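Local structure of dehydratase, IlvD/Edd family (Caulobacter crescentus, 5OYN) at residues A235-Y240 against G329-R334. The protein catalyses the dehydration of D-xylonate to 2-dehydro-3-deoxy-D-arabinonate in D-xylose degradation, and also dehydrates D-gluconate, using a [2Fe-2S] cluster and magnesium. Residues are numbered along the deposited sequence; the frame is centred on the assembly and turned at random.
Sequences AIPAPY and GERFHR
His333 and Tyr240 carry a buried loop-to-helix contact in which the loop leading into helix 241-259 packs against the short helix 329-335. The imidazole of His333 lies against the backbone at Ile236, whose CA sits over one face of the ring, 3.7 Å from its centroid and 22° off the normal, a CH-pi contact. A chi1 of 166° sets CG anti to the backbone N and lays the imidazole against the loop, where Ile236 CG1 meets NE2 at 3.4 Å and Pro237 CD approaches ND1 at 3.8 Å. Replacing His333 with an alanine is likely to leave a gap beside Ile236 and Pro237 and strip the CA of Ile236 of its aromatic partner. Beside the ring, Ala235 CB meets His333 CB at 3.7 Å, and a water donates to both Ala235 O and Gly329 O.

Both segments belong to the N-terminal IlvD/Edd family region, and within the loop a type I beta turn from Pro237 to Tyr240 folds the tyrosine ring back so that Pro237 CD lies over the centre of one face. The Tyr240 hydroxyl is placed to donate to Glu330 OE1, with ring and carboxylate planes 85° apart, but the modelled 2.4 Å from Tyr240 OH to Glu330 OE1 is too short to trust at this resolution. Glu330 OE2 accepts a bond from the backbone N of Asp165. The Arg334 guanidinium, nearly coplanar with the phenol ring, brings NH1 to 3.2 Å from Tyr240 OH. A second subunit borders this end, its Trp167 forming a cation-pi pair with Arg334 and its Leu164 packing on Tyr240.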
ATOM      1  N   ALA A 235     -20.165  -9.749 -13.530  1.00 44.75           N
ATOM      2  CA  ALA A 235     -20.395 -10.921 -12.696  1.00 43.29           C
ATOM      3  C   ALA A 235     -19.140 -11.521 -12.076  1.00 48.68           C
ATOM      4  O   ALA A 235     -19.285 -12.358 -11.174  1.00 48.84           O
ATOM      5  CB  ALA A 235     -21.099 -12.020 -13.492  1.00 37.68           C
ATOM      6  N   ILE A 236     -17.943 -11.158 -12.541  1.00 42.33           N
ATOM      7  CA  ILE A 236     -16.718 -11.767 -11.996  1.00 45.75           C
ATOM      8  C   ILE A 236     -16.685 -11.571 -10.485  1.00 45.22           C
ATOM      9  O   ILE A 236     -16.846 -10.431 -10.005  1.00 45.59           O
ATOM     10  CB  ILE A 236     -15.458 -11.163 -12.642  1.00 49.03           C
ATOM     11  CG1 ILE A 236     -15.616 -10.996 -14.155  1.00 47.24           C
ATOM     12  CG2 ILE A 236     -14.264 -12.057 -12.352  1.00 48.49           C
ATOM     13  CD1 ILE A 236     -14.593 -10.066 -14.779  1.00 42.54           C
ATOM     14  N   PRO A 237     -16.522 -12.627  -9.688  1.00 44.87           N
ATOM     15  CA  PRO A 237     -16.395 -12.431  -8.236  1.00 47.81           C
ATOM     16  C   PRO A 237     -15.119 -11.666  -7.896  1.00 44.99           C
ATOM     17  O   PRO A 237     -14.061 -11.880  -8.497  1.00 44.89           O
ATOM     18  CB  PRO A 237     -16.368 -13.867  -7.687  1.00 45.76           C
ATOM     19  CG  PRO A 237     -17.077 -14.680  -8.749  1.00 39.60           C
ATOM     20  CD  PRO A 237     -16.613 -14.057 -10.039  1.00 43.27           C
ATOM     21  N   ALA A 238     -15.232 -10.772  -6.916  1.00 40.52           N
ATOM     22  CA  ALA A 238     -14.125  -9.893  -6.542  1.00 45.24           C
ATOM     23  C   ALA A 238     -12.758 -10.572  -6.354  1.00 42.76           C
ATOM     24  O   ALA A 238     -11.755  -9.984  -6.790  1.00 41.55           O
ATOM     25  CB  ALA A 238     -14.524  -9.127  -5.276  1.00 43.19           C
ATOM     26  N   PRO A 239     -12.620 -11.747  -5.737  1.00 38.55           N
ATOM     27  CA  PRO A 239     -11.272 -12.306  -5.561  1.00 41.96           C
ATOM     28  C   PRO A 239     -10.719 -13.125  -6.717  1.00 46.05           C
ATOM     29  O   PRO A 239      -9.578 -13.581  -6.595  1.00 51.11           O
ATOM     30  CB  PRO A 239     -11.410 -13.191  -4.305  1.00 39.63           C
ATOM     31  CG  PRO A 239     -12.829 -13.017  -3.818  1.00 45.43           C
ATOM     32  CD  PRO A 239     -13.618 -12.486  -4.949  1.00 41.06           C
ATOM     33  N   TYR A 240     -11.441 -13.329  -7.819  1.00 46.54           N
ATOM     34  CA  TYR A 240     -10.851 -14.009  -8.975  1.00 46.36           C
ATOM     35  C   TYR A 240      -9.813 -13.118  -9.641  1.00 43.07           C
ATOM     36  O   TYR A 240      -9.930 -11.890  -9.654  1.00 43.60           O
ATOM     37  CB  TYR A 240     -11.906 -14.363 -10.027  1.00 45.92           C
ATOM     38  CG  TYR A 240     -12.801 -15.537  -9.735  1.00 43.59           C
ATOM     39  CD1 TYR A 240     -13.055 -15.945  -8.434  1.00 43.57           C
ATOM     40  CD2 TYR A 240     -13.425 -16.219 -10.773  1.00 46.24           C
ATOM     41  CE1 TYR A 240     -13.905 -16.999  -8.166  1.00 42.34           C
ATOM     42  CE2 TYR A 240     -14.286 -17.272 -10.524  1.00 46.07           C
ATOM     43  CZ  TYR A 240     -14.520 -17.666  -9.213  1.00 48.36           C
ATOM     44  OH  TYR A 240     -15.375 -18.725  -8.954  1.00 47.05           O
ATOM     45  N   GLY A 329     -23.345 -15.954  -6.900  1.00 46.57           N
ATOM     46  CA  GLY A 329     -22.612 -15.238  -7.941  1.00 49.65           C
ATOM     47  C   GLY A 329     -21.531 -16.049  -8.639  1.00 47.06           C
ATOM     48  O   GLY A 329     -21.267 -15.845  -9.827  1.00 46.32           O
ATOM     49  N   GLU A 330     -20.896 -16.976  -7.928  1.00 42.47           N
ATOM     50  CA  GLU A 330     -19.849 -17.771  -8.554  1.00 47.05           C
ATOM     51  C   GLU A 330     -20.404 -18.620  -9.684  1.00 46.58           C
ATOM     52  O   GLU A 330     -19.861 -18.625 -10.793  1.00 51.02           O
ATOM     53  CB  GLU A 330     -19.165 -18.654  -7.520  1.00 49.07           C
ATOM     54  CG  GLU A 330     -18.199 -17.914  -6.603  1.00 48.16           C
ATOM     55  CD  GLU A 330     -17.192 -18.851  -5.991  1.00 47.87           C
ATOM     56  OE1 GLU A 330     -16.257 -19.220  -6.729  1.00 53.18           O
ATOM     57  OE2 GLU A 330     -17.344 -19.238  -4.802  1.00 44.35           O
ATOM     58  N   ARG A 331     -21.480 -19.365  -9.423  1.00 49.75           N
ATOM     59  CA  ARG A 331     -22.050 -20.202 -10.476  1.00 52.54           C
ATOM     60  C   ARG A 331     -22.575 -19.348 -11.632  1.00 48.95           C
ATOM     61  O   ARG A 331     -22.417 -19.711 -12.811  1.00 41.80           O
ATOM     62  CB  ARG A 331     -23.151 -21.089  -9.903  1.00 47.77           C
ATOM     63  CG  ARG A 331     -22.645 -22.242  -9.041  1.00 51.40           C
ATOM     64  CD  ARG A 331     -21.800 -23.239  -9.832  1.00 48.45           C
ATOM     65  NE  ARG A 331     -22.493 -23.902 -10.943  1.00 53.50           N
ATOM     66  CZ  ARG A 331     -23.249 -25.001 -10.835  1.00 55.14           C
ATOM     67  NH1 ARG A 331     -23.454 -25.570  -9.656  1.00 53.99           N
ATOM     68  NH2 ARG A 331     -23.809 -25.537 -11.914  1.00 52.44           N
ATOM     69  N   PHE A 332     -23.166 -18.191 -11.312  1.00 42.07           N
ATOM     70  CA  PHE A 332     -23.680 -17.323 -12.355  1.00 40.11           C
ATOM     71  C   PHE A 332     -22.567 -16.910 -13.310  1.00 46.88           C
ATOM     72  O   PHE A 332     -22.701 -17.038 -14.536  1.00 46.44           O
ATOM     73  CB  PHE A 332     -24.361 -16.105 -11.729  1.00 43.23           C
ATOM     74  CG  PHE A 332     -24.875 -15.115 -12.746  1.00 48.41           C
ATOM     75  CD1 PHE A 332     -25.660 -15.540 -13.818  1.00 45.20           C
ATOM     76  CD2 PHE A 332     -24.562 -13.763 -12.641  1.00 44.02           C
ATOM     77  CE1 PHE A 332     -26.122 -14.646 -14.754  1.00 46.89           C
ATOM     78  CE2 PHE A 332     -25.021 -12.859 -13.577  1.00 41.57           C
ATOM     79  CZ  PHE A 332     -25.797 -13.299 -14.636  1.00 49.37           C
ATOM     80  N   HIS A 333     -21.439 -16.449 -12.766  1.00 46.12           N
ATOM     81  CA  HIS A 333     -20.371 -15.952 -13.626  1.00 44.27           C
ATOM     82  C   HIS A 333     -19.701 -17.086 -14.403  1.00 44.37           C
ATOM     83  O   HIS A 333     -19.303 -16.905 -15.560  1.00 50.72           O
ATOM     84  CB  HIS A 333     -19.341 -15.170 -12.803  1.00 48.36           C
ATOM     85  CG  HIS A 333     -18.072 -14.912 -13.551  1.00 49.37           C
ATOM     86  ND1 HIS A 333     -16.966 -15.727 -13.439  1.00 44.35           N
ATOM     87  CD2 HIS A 333     -17.760 -13.978 -14.480  1.00 45.48           C
ATOM     88  CE1 HIS A 333     -16.017 -15.292 -14.249  1.00 45.11           C
ATOM     89  NE2 HIS A 333     -16.474 -14.232 -14.891  1.00 49.15           N
ATOM     90  N   ARG A 334     -19.554 -18.256 -13.791  1.00 46.15           N
ATOM     91  CA  ARG A 334     -19.001 -19.397 -14.514  1.00 48.71           C
ATOM     92  C   ARG A 334     -19.921 -19.847 -15.644  1.00 55.48           C
ATOM     93  O   ARG A 334     -19.443 -20.370 -16.658  1.00 58.25           O
ATOM     94  CB  ARG A 334     -18.762 -20.547 -13.544  1.00 50.50           C
ATOM     95  CG  ARG A 334     -17.811 -21.616 -14.022  1.00 54.22           C
ATOM     96  CD  ARG A 334     -16.878 -22.033 -12.865  1.00 58.75           C
ATOM     97  NE  ARG A 334     -17.589 -22.729 -11.796  1.00 54.83           N
ATOM     98  CZ  ARG A 334     -17.479 -22.423 -10.509  1.00 51.83           C
ATOM     99  NH1 ARG A 334     -16.683 -21.431 -10.138  1.00 48.35           N
ATOM    100  NH2 ARG A 334     -18.173 -23.100  -9.596  1.00 51.39           N
TER
HETATM  101  O   HOH W   1     -22.268 -12.832 -10.390  1.00 54.52           O